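Local coordinates for nigritoxine (Vibrio nigripulchritudo, PDB 5M41), which is a bacterial toxin that acts on crustaceans and insects, built on a new fold, its molecular mechanism not established, at residues T719-L730 with E736-N744; S361-I369 with T440-E448. One frame throughout, in Å; residues are numbered along the deposited sequence.

Interaction 1 of 2, residues T719-L730 with E736-N744; sequences TNYMTQLMGQVL and ELNLQGLSN
The last two helices of the chain, 719-731 and 739-751, form a helix-loop-helix unit in which M726 and L730 meet L742 while L739 reaches back to T719. The axes of the short helical segments make an angle of 56° and come within 10.7 Å, and the contact is made largely through side chains. L742 puts both methyls on M726: CD1 lies 3.9 Å from M726 CG, and CD2 touches M726 CB as well as L730 CD1. At the start of the first helix, L739 divides its branches, CD1 lying 3.8 Å from T719 CG2 and CD2 4.1 Å from M722 CG, where the M722 and L739 side chains cross at about a right angle. L737, in the linker, lays CD1 against the backbone of G727, 3.8 Å from its N. The polar link is a water, donating to T723 O (2.9 Å) and accepting from L737 N (2.8 Å). T723 turns OG1 between its backbone N and carbonyl carbon (chi1 58°), where it bonds N720 O; CG2 is left to cover N738 CA. N738 OD1 takes the N-H of G741 as N-cap. F670 and Y665 extend the apolar layer. This is leucine- and methionine-rich packing of two consecutive helices, joined by a short linker and turned obliquely against each other, as in helix-loop-helix units.

Interaction 2 of 2, residues S361-I369 with T440-E448; sequences SIAETGVDI and TAQTKSFFE
A chi1 of 52° turns T365 OG1 in between its own backbone N and carbonyl carbon, and Q442, extended beyond CG (chi2 -179°), slides past it in the opposite direction until OE1 receives the hydroxyl at 2.6 Å from T365 OG1. The donor is tilted modestly from the carbonyl plane. At the other end of the same amide, Q442 NE2 donates to D368 OD1 at 2.9 Å, approaching from above the carboxylate plane, with amide and carboxylate turned 73° apart. Bonding at both ends therefore fixes the rotation of the Q442 amide. D368 OD1 is also bonded by S332, and D368 OD2 has its own partners: T440 OG1 at an unusually close 2.5 Å and, from above the carboxylate plane, A441 N at 3.2 Å. All this is set against a beta hairpin. Strands 359-363 and 366-370 are joined by the tight turn E364-T365, and the second strand also pairs with strand 328-336. D368 on the second strand and T365 in the turn both point toward the segment leading into helix 444-457. That segment is itself tightly folded: T440 OG1 accepts from Q442 N in an ST turn, Q442 centres an inverse gamma turn, and T443 caps the helix by accepting from F446 N. T440 OG1 thus donates to the carboxylate while accepting from the backbone. In the first turn of the helix, F447 points its ring edge at the hairpin, with CZ 3.3 Å from T365 OG1, and one face of that ring is covered by F446 CD2. A water donates to both T365 OG1 and Q442 O, each 2.6 Å from its oxygen.

Going from the N terminus, interaction 2 comes first: hairpin 361-369 meets 440-448 after 70 intervening residues, which include helices 373-382, 386-396 and 406-415, so a long, partly helical excursion returns to the sheet it left. It lies near the centre of the chain and joins that antiparallel sheet to the start of helix 444-457. Interaction 1 opens much later and closes a loop of just five residues between its segments, bringing together the last two helices, beyond the C-terminal sheet that ends with strand 713-715. The two closures run in series, neither nesting nor crossing. The centres of interactions 1 and 2 lie about 38 Å apart, and the nearest atoms of interactions 1 and 2 are about 21 Å apart.

Interaction 1 of 2, residues T719-L730 with E736-N744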
loop_
_atom_site.group_PDB
_atom_site.type_symbol
_atom_site.label_atom_id
_atom_site.label_comp_id
_atom_site.label_asym_id
_atom_site.label_seq_id
_atom_site.Cartn_x
_atom_site.Cartn_y
_atom_site.Cartn_z
ATOM N N THR A 719 -24.358 19.966 -32.049
ATOM C CA THR A 719 -23.047 19.931 -32.724
ATOM C C THR A 719 -21.989 20.839 -32.094
ATOM O O THR A 719 -20.919 20.364 -31.680
ATOM C CB THR A 719 -23.170 20.293 -34.213
ATOM O OG1 THR A 719 -24.012 19.331 -34.846
ATOM C CG2 THR A 719 -21.747 20.296 -34.928
ATOM N N ASN A 720 -22.289 22.137 -32.039
ATOM C CA ASN A 720 -21.358 23.121 -31.506
ATOM C C ASN A 720 -21.022 22.882 -30.043
ATOM O O ASN A 720 -19.866 23.062 -29.634
ATOM C CB ASN A 720 -21.867 24.554 -31.745
ATOM C CG ASN A 720 -21.793 24.948 -33.215
ATOM O OD1 ASN A 720 -21.264 24.186 -34.033
ATOM N ND2 ASN A 720 -22.318 26.135 -33.563
ATOM N N TYR A 721 -22.013 22.454 -29.269
ATOM C CA TYR A 721 -21.809 22.197 -27.843
ATOM C C TYR A 721 -20.827 21.051 -27.664
ATOM O O TYR A 721 -19.886 21.164 -26.870
ATOM C CB TYR A 721 -23.128 21.909 -27.106
ATOM C CG TYR A 721 -24.210 22.975 -27.264
ATOM C CD1 TYR A 721 -23.884 24.332 -27.413
ATOM C CD2 TYR A 721 -25.560 22.616 -27.250
ATOM C CE1 TYR A 721 -24.881 25.298 -27.557
ATOM C CE2 TYR A 721 -26.567 23.569 -27.389
ATOM C CZ TYR A 721 -26.222 24.903 -27.539
ATOM O OH TYR A 721 -27.223 25.835 -27.691
ATOM N N MET A 722 -21.021 19.981 -28.439
ATOM C CA MET A 722 -20.129 18.810 -28.413
ATOM C C MET A 722 -18.681 19.139 -28.833
ATOM O O MET A 722 -17.736 18.775 -28.136
ATOM C CB MET A 722 -20.704 17.662 -29.258
ATOM C CG MET A 722 -19.836 16.406 -29.266
ATOM S SD MET A 722 -19.473 15.740 -27.610
ATOM C CE MET A 722 -20.933 14.723 -27.389
ATOM N N THR A 723 -18.506 19.853 -29.953
ATOM C CA THR A 723 -17.156 20.193 -30.431
ATOM C C THR A 723 -16.456 21.138 -29.456
ATOM O O THR A 723 -15.231 21.045 -29.259
ATOM C CB THR A 723 -17.164 20.853 -31.839
ATOM O OG1 THR A 723 -17.972 22.030 -31.805
ATOM C CG2 THR A 723 -17.694 19.898 -32.922
ATOM N N GLN A 724 -17.218 22.059 -28.858
ATOM C CA GLN A 724 -16.656 22.980 -27.850
ATOM C C GLN A 724 -16.171 22.186 -26.637
ATOM O O GLN A 724 -15.031 22.334 -26.184
ATOM C CB GLN A 724 -17.688 24.044 -27.418
ATOM C CG GLN A 724 -17.096 25.128 -26.518
ATOM C CD GLN A 724 -18.151 25.954 -25.770
ATOM O OE1 GLN A 724 -19.356 25.808 -25.997
ATOM N NE2 GLN A 724 -17.694 26.810 -24.853
ATOM N N LEU A 725 -17.043 21.321 -26.137
ATOM C CA LEU A 725 -16.740 20.471 -24.978
ATOM C C LEU A 725 -15.483 19.630 -25.182
ATOM O O LEU A 725 -14.572 19.654 -24.350
ATOM C CB LEU A 725 -17.915 19.536 -24.672
ATOM C CG LEU A 725 -17.690 18.462 -23.595
ATOM C CD1 LEU A 725 -17.497 19.098 -22.221
ATOM C CD2 LEU A 725 -18.902 17.549 -23.551
ATOM N N MET A 726 -15.454 18.878 -26.277
ATOM C CA MET A 726 -14.325 17.986 -26.569
ATOM C C MET A 726 -13.043 18.760 -26.850
ATOM O O MET A 726 -11.978 18.351 -26.423
ATOM C CB MET A 726 -14.643 17.021 -27.715
ATOM C CG MET A 726 -15.789 16.065 -27.435
ATOM S SD MET A 726 -15.496 15.029 -25.981
ATOM C CE MET A 726 -14.945 13.515 -26.735
ATOM N N GLY A 727 -13.154 19.864 -27.574
ATOM C CA GLY A 727 -12.020 20.740 -27.837
ATOM C C GLY A 727 -11.330 21.111 -26.545
ATOM O O GLY A 727 -10.090 21.031 -26.447
ATOM N N GLN A 728 -12.134 21.476 -25.541
ATOM C CA GLN A 728 -11.613 21.883 -24.251
ATOM C C GLN A 728 -11.059 20.681 -23.481
ATOM O O GLN A 728 -9.913 20.709 -22.988
ATOM C CB GLN A 728 -12.669 22.636 -23.408
ATOM C CG GLN A 728 -12.171 23.026 -22.005
ATOM C CD GLN A 728 -10.906 23.892 -22.034
ATOM O OE1 GLN A 728 -10.699 24.645 -22.964
ATOM N NE2 GLN A 728 -10.059 23.764 -21.023
ATOM N N VAL A 729 -11.877 19.634 -23.391
ATOM C CA VAL A 729 -11.543 18.464 -22.599
ATOM C C VAL A 729 -10.286 17.796 -23.181
ATOM O O VAL A 729 -9.352 17.437 -22.456
ATOM C CB VAL A 729 -12.770 17.510 -22.533
ATOM C CG1 VAL A 729 -12.365 16.075 -22.364
ATOM C CG2 VAL A 729 -13.730 17.940 -21.418
ATOM N N LEU A 730 -10.248 17.656 -24.492
ATOM C CA LEU A 730 -9.171 16.911 -25.108
ATOM C C LEU A 730 -7.927 17.728 -25.408
ATOM O O LEU A 730 -6.833 17.163 -25.425
ATOM C CB LEU A 730 -9.643 16.200 -26.373
ATOM C CG LEU A 730 -10.834 15.251 -26.197
ATOM C CD1 LEU A 730 -11.341 14.767 -27.538
ATOM C CD2 LEU A 730 -10.487 14.068 -25.291
ATOM N N GLU A 736 -9.241 23.312 -32.798
ATOM C CA GLU A 736 -10.642 23.320 -33.224
ATOM C C GLU A 736 -11.007 21.939 -33.730
ATOM O O GLU A 736 -10.385 21.432 -34.662
ATOM C CB GLU A 736 -10.871 24.362 -34.332
ATOM C CG GLU A 736 -10.606 25.797 -33.893
ATOM C CD GLU A 736 -11.438 26.186 -32.683
ATOM O OE1 GLU A 736 -12.670 26.316 -32.837
ATOM O OE2 GLU A 736 -10.867 26.342 -31.577
ATOM N N LEU A 737 -11.989 21.311 -33.094
ATOM C CA LEU A 737 -12.380 19.959 -33.498
ATOM C C LEU A 737 -13.732 19.975 -34.192
ATOM O O LEU A 737 -14.555 20.842 -33.924
ATOM C CB LEU A 737 -12.424 19.023 -32.290
ATOM C CG LEU A 737 -11.144 18.767 -31.481
ATOM C CD1 LEU A 737 -11.464 17.862 -30.293
ATOM C CD2 LEU A 737 -10.070 18.140 -32.367
ATOM N N ASN A 738 -13.958 19.017 -35.083
ATOM C CA ASN A 738 -15.277 18.825 -35.674
ATOM C C ASN A 738 -15.695 17.377 -35.472
ATOM O O ASN A 738 -14.864 16.535 -35.056
ATOM C CB ASN A 738 -15.353 19.281 -37.161
ATOM C CG ASN A 738 -14.461 18.465 -38.095
ATOM O OD1 ASN A 738 -14.104 17.315 -37.818
ATOM N ND2 ASN A 738 -14.115 19.067 -39.246
ATOM N N LEU A 739 -16.961 17.091 -35.757
ATOM C CA LEU A 739 -17.549 15.789 -35.466
ATOM C C LEU A 739 -16.893 14.661 -36.244
ATOM O O LEU A 739 -16.690 13.569 -35.709
ATOM C CB LEU A 739 -19.064 15.802 -35.731
ATOM C CG LEU A 739 -19.959 16.587 -34.765
ATOM C CD1 LEU A 739 -21.399 16.488 -35.262
ATOM C CD2 LEU A 739 -19.861 16.105 -33.319
ATOM N N GLN A 740 -16.554 14.923 -37.504
ATOM C CA GLN A 740 -15.910 13.917 -38.312
ATOM C C GLN A 740 -14.540 13.582 -37.707
ATOM O O GLN A 740 -14.176 12.419 -37.581
ATOM C CB GLN A 740 -15.776 14.391 -39.778
ATOM C CG GLN A 740 -15.699 13.247 -40.793
ATOM C CD GLN A 740 -16.877 12.273 -40.691
ATOM O OE1 GLN A 740 -18.003 12.590 -41.082
ATOM N NE2 GLN A 740 -16.620 11.085 -40.145
ATOM N N GLY A 741 -13.779 14.611 -37.335
ATOM C CA GLY A 741 -12.487 14.399 -36.666
ATOM C C GLY A 741 -12.694 13.575 -35.396
ATOM O O GLY A 741 -11.936 12.661 -35.120
ATOM N N LEU A 742 -13.747 13.884 -34.641
ATOM C CA LEU A 742 -14.061 13.120 -33.432
ATOM C C LEU A 742 -14.436 11.671 -33.753
ATOM O O LEU A 742 -13.997 10.757 -33.054
ATOM C CB LEU A 742 -15.161 13.805 -32.618
ATOM C CG LEU A 742 -14.684 15.084 -31.926
ATOM C CD1 LEU A 742 -15.884 15.780 -31.297
ATOM C CD2 LEU A 742 -13.607 14.802 -30.883
ATOM N N SER A 743 -15.221 11.458 -34.813
ATOM C CA SER A 743 -15.577 10.085 -35.250
ATOM C C SER A 743 -14.374 9.300 -35.745
ATOM O O SER A 743 -14.206 8.116 -35.422
ATOM C CB SER A 743 -16.637 10.119 -36.349
ATOM O OG SER A 743 -17.908 10.325 -35.758
ATOM N N ASN A 744 -13.537 9.964 -36.536
ATOM C CA ASN A 744 -12.294 9.334 -36.988
ATOM C C ASN A 744 -11.355 8.990 -35.835
ATOM O O ASN A 744 -10.762 7.918 -35.842
ATOM C CB ASN A 744 -11.606 10.165 -38.077
ATOM C CG ASN A 744 -12.507 10.375 -39.283
ATOM O OD1 ASN A 744 -13.428 9.590 -39.527
ATOM N ND2 ASN A 744 -12.275 11.448 -40.019
HETATM O O HOH W 1 -13.263 22.432 -30.869
#

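Interaction 2 of 2, residues S361-I369 with T440-E448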
loop_
_atom_site.group_PDB
_atom_site.type_symbol
_atom_site.label_atom_id
_atom_site.label_comp_id
_atom_site.label_asym_id
_atom_site.label_seq_id
_atom_site.Cartn_x
_atom_site.Cartn_y
_atom_site.Cartn_z
ATOM N N SER A 361 5.985 -1.120 2.044
ATOM C CA SER A 361 5.770 -0.869 0.620
ATOM C C SER A 361 4.652 0.138 0.482
ATOM O O SER A 361 3.649 0.067 1.193
ATOM C CB SER A 361 5.384 -2.152 -0.112
ATOM O OG SER A 361 6.369 -3.158 0.079
ATOM N N ILE A 362 4.806 1.061 -0.443
ATOM C CA ILE A 362 3.814 2.097 -0.663
ATOM C C ILE A 362 3.213 1.846 -2.049
ATOM O O ILE A 362 3.932 1.760 -3.033
ATOM C CB ILE A 362 4.436 3.515 -0.525
ATOM C CG1 ILE A 362 4.836 3.780 0.943
ATOM C CG2 ILE A 362 3.447 4.591 -0.988
ATOM C CD1 ILE A 362 5.745 4.989 1.135
ATOM N N ALA A 363 1.892 1.651 -2.094
ATOM C CA ALA A 363 1.187 1.456 -3.332
ATOM C C ALA A 363 0.439 2.748 -3.634
ATOM O O ALA A 363 0.393 3.629 -2.782
ATOM C CB ALA A 363 0.199 0.295 -3.199
ATOM N N GLU A 364 -0.152 2.861 -4.832
ATOM C CA GLU A 364 -1.000 4.013 -5.146
ATOM C C GLU A 364 -2.245 4.012 -4.240
ATOM O O GLU A 364 -2.867 5.060 -4.019
ATOM C CB GLU A 364 -1.429 4.028 -6.633
ATOM C CG GLU A 364 -0.300 4.043 -7.673
ATOM C CD GLU A 364 0.433 5.392 -7.812
ATOM O OE1 GLU A 364 0.203 6.334 -7.006
ATOM O OE2 GLU A 364 1.268 5.524 -8.754
ATOM N N THR A 365 -2.585 2.836 -3.715
ATOM C CA THR A 365 -3.818 2.637 -2.963
ATOM C C THR A 365 -3.618 2.496 -1.457
ATOM O O THR A 365 -4.590 2.348 -0.720
ATOM C CB THR A 365 -4.550 1.383 -3.452
ATOM O OG1 THR A 365 -3.631 0.291 -3.434
ATOM C CG2 THR A 365 -5.105 1.571 -4.893
ATOM N N GLY A 366 -2.377 2.534 -0.977
ATOM C CA GLY A 366 -2.152 2.244 0.440
ATOM C C GLY A 366 -0.746 1.806 0.803
ATOM O O GLY A 366 0.208 2.073 0.058
ATOM N N VAL A 367 -0.612 1.141 1.951
ATOM C CA VAL A 367 0.683 0.648 2.389
ATOM C C VAL A 367 0.611 -0.815 2.799
ATOM O O VAL A 367 -0.433 -1.300 3.229
ATOM C CB VAL A 367 1.302 1.472 3.555
ATOM C CG1 VAL A 367 1.298 2.956 3.204
ATOM C CG2 VAL A 367 0.532 1.239 4.847
ATOM N N ASP A 368 1.732 -1.512 2.636
ATOM C CA ASP A 368 1.873 -2.853 3.179
ATOM C C ASP A 368 2.974 -2.833 4.244
ATOM O O ASP A 368 4.049 -2.282 4.021
ATOM C CB ASP A 368 2.291 -3.827 2.086
ATOM C CG ASP A 368 1.312 -3.865 0.910
ATOM O OD1 ASP A 368 0.065 -3.882 1.113
ATOM O OD2 ASP A 368 1.808 -3.921 -0.243
ATOM N N ILE A 369 2.704 -3.458 5.374
ATOM C CA ILE A 369 3.687 -3.613 6.442
ATOM C C ILE A 369 4.158 -5.065 6.398
ATOM O O ILE A 369 3.353 -5.994 6.576
ATOM C CB ILE A 369 3.070 -3.249 7.811
ATOM C CG1 ILE A 369 2.513 -1.804 7.771
ATOM C CG2 ILE A 369 4.114 -3.431 8.924
ATOM C CD1 ILE A 369 1.546 -1.430 8.895
ATOM N N THR A 440 4.076 -4.840 -4.174
ATOM C CA THR A 440 2.937 -4.683 -3.296
ATOM C C THR A 440 1.938 -5.828 -3.491
ATOM O O THR A 440 1.842 -6.416 -4.561
ATOM C CB THR A 440 2.233 -3.331 -3.492
ATOM O OG1 THR A 440 1.151 -3.235 -2.552
ATOM C CG2 THR A 440 1.707 -3.176 -4.941
ATOM N N ALA A 441 1.248 -6.181 -2.417
ATOM C CA ALA A 441 0.165 -7.132 -2.518
ATOM C C ALA A 441 -1.080 -6.467 -3.097
ATOM O O ALA A 441 -1.975 -7.174 -3.548
ATOM C CB ALA A 441 -0.145 -7.718 -1.163
ATOM N N GLN A 442 -1.140 -5.127 -3.091
ATOM C CA GLN A 442 -2.352 -4.388 -3.539
ATOM C C GLN A 442 -2.448 -4.338 -5.069
ATOM O O GLN A 442 -2.285 -3.295 -5.692
ATOM C CB GLN A 442 -2.387 -2.999 -2.906
ATOM C CG GLN A 442 -2.419 -3.119 -1.382
ATOM C CD GLN A 442 -2.484 -1.803 -0.637
ATOM O OE1 GLN A 442 -3.044 -0.805 -1.125
ATOM N NE2 GLN A 442 -1.940 -1.797 0.569
ATOM N N THR A 443 -2.654 -5.506 -5.663
ATOM C CA THR A 443 -2.750 -5.628 -7.099
ATOM C C THR A 443 -4.202 -5.422 -7.561
ATOM O O THR A 443 -5.145 -5.248 -6.751
ATOM C CB THR A 443 -2.330 -7.036 -7.542
ATOM O OG1 THR A 443 -3.170 -7.982 -6.880
ATOM C CG2 THR A 443 -0.838 -7.339 -7.197
ATOM N N LYS A 444 -4.368 -5.460 -8.882
ATOM C CA LYS A 444 -5.675 -5.466 -9.526
ATOM C C LYS A 444 -6.563 -6.559 -8.938
ATOM O O LYS A 444 -7.667 -6.285 -8.501
ATOM C CB LYS A 444 -5.495 -5.676 -11.030
ATOM C CG LYS A 444 -6.734 -5.406 -11.879
ATOM C CD LYS A 444 -6.591 -6.088 -13.242
ATOM C CE LYS A 444 -7.287 -5.313 -14.351
ATOM N NZ LYS A 444 -8.667 -4.905 -13.968
ATOM N N SER A 445 -6.079 -7.792 -8.898
ATOM C CA SER A 445 -6.935 -8.891 -8.479
ATOM C C SER A 445 -7.258 -8.824 -6.977
ATOM O O SER A 445 -8.373 -9.159 -6.566
ATOM C CB SER A 445 -6.314 -10.225 -8.859
ATOM O OG SER A 445 -5.016 -10.303 -8.316
ATOM N N PHE A 446 -6.298 -8.346 -6.178
ATOM C CA PHE A 446 -6.494 -8.118 -4.747
ATOM C C PHE A 446 -7.786 -7.331 -4.499
ATOM O O PHE A 446 -8.610 -7.726 -3.671
ATOM C CB PHE A 446 -5.245 -7.386 -4.204
ATOM C CG PHE A 446 -5.360 -6.897 -2.791
ATOM C CD1 PHE A 446 -4.844 -7.660 -1.724
ATOM C CD2 PHE A 446 -5.908 -5.639 -2.515
ATOM C CE1 PHE A 446 -4.909 -7.197 -0.408
ATOM C CE2 PHE A 446 -5.975 -5.173 -1.201
ATOM C CZ PHE A 446 -5.477 -5.953 -0.143
ATOM N N PHE A 447 -7.963 -6.222 -5.217
ATOM C CA PHE A 447 -9.175 -5.407 -5.094
ATOM C C PHE A 447 -10.439 -6.103 -5.642
ATOM O O PHE A 447 -11.528 -5.921 -5.092
ATOM C CB PHE A 447 -8.986 -4.004 -5.693
ATOM C CG PHE A 447 -8.041 -3.152 -4.892
ATOM C CD1 PHE A 447 -8.454 -2.572 -3.716
ATOM C CD2 PHE A 447 -6.714 -2.999 -5.290
ATOM C CE1 PHE A 447 -7.566 -1.823 -2.938
ATOM C CE2 PHE A 447 -5.822 -2.269 -4.529
ATOM C CZ PHE A 447 -6.252 -1.671 -3.351
ATOM N N GLU A 448 -10.281 -6.898 -6.700
ATOM C CA GLU A 448 -11.377 -7.750 -7.198
ATOM C C GLU A 448 -11.792 -8.700 -6.084
ATOM O O GLU A 448 -12.981 -8.881 -5.835
ATOM C CB GLU A 448 -10.941 -8.549 -8.429
ATOM C CG GLU A 448 -10.654 -7.679 -9.643
ATOM C CD GLU A 448 -9.996 -8.425 -10.809
ATOM O OE1 GLU A 448 -9.580 -9.605 -10.675
ATOM O OE2 GLU A 448 -9.883 -7.801 -11.884
HETATM O O HOH W 2 -2.468 -0.665 -5.578
HETATM O O HOH W 3 2.981 -6.333 0.199
#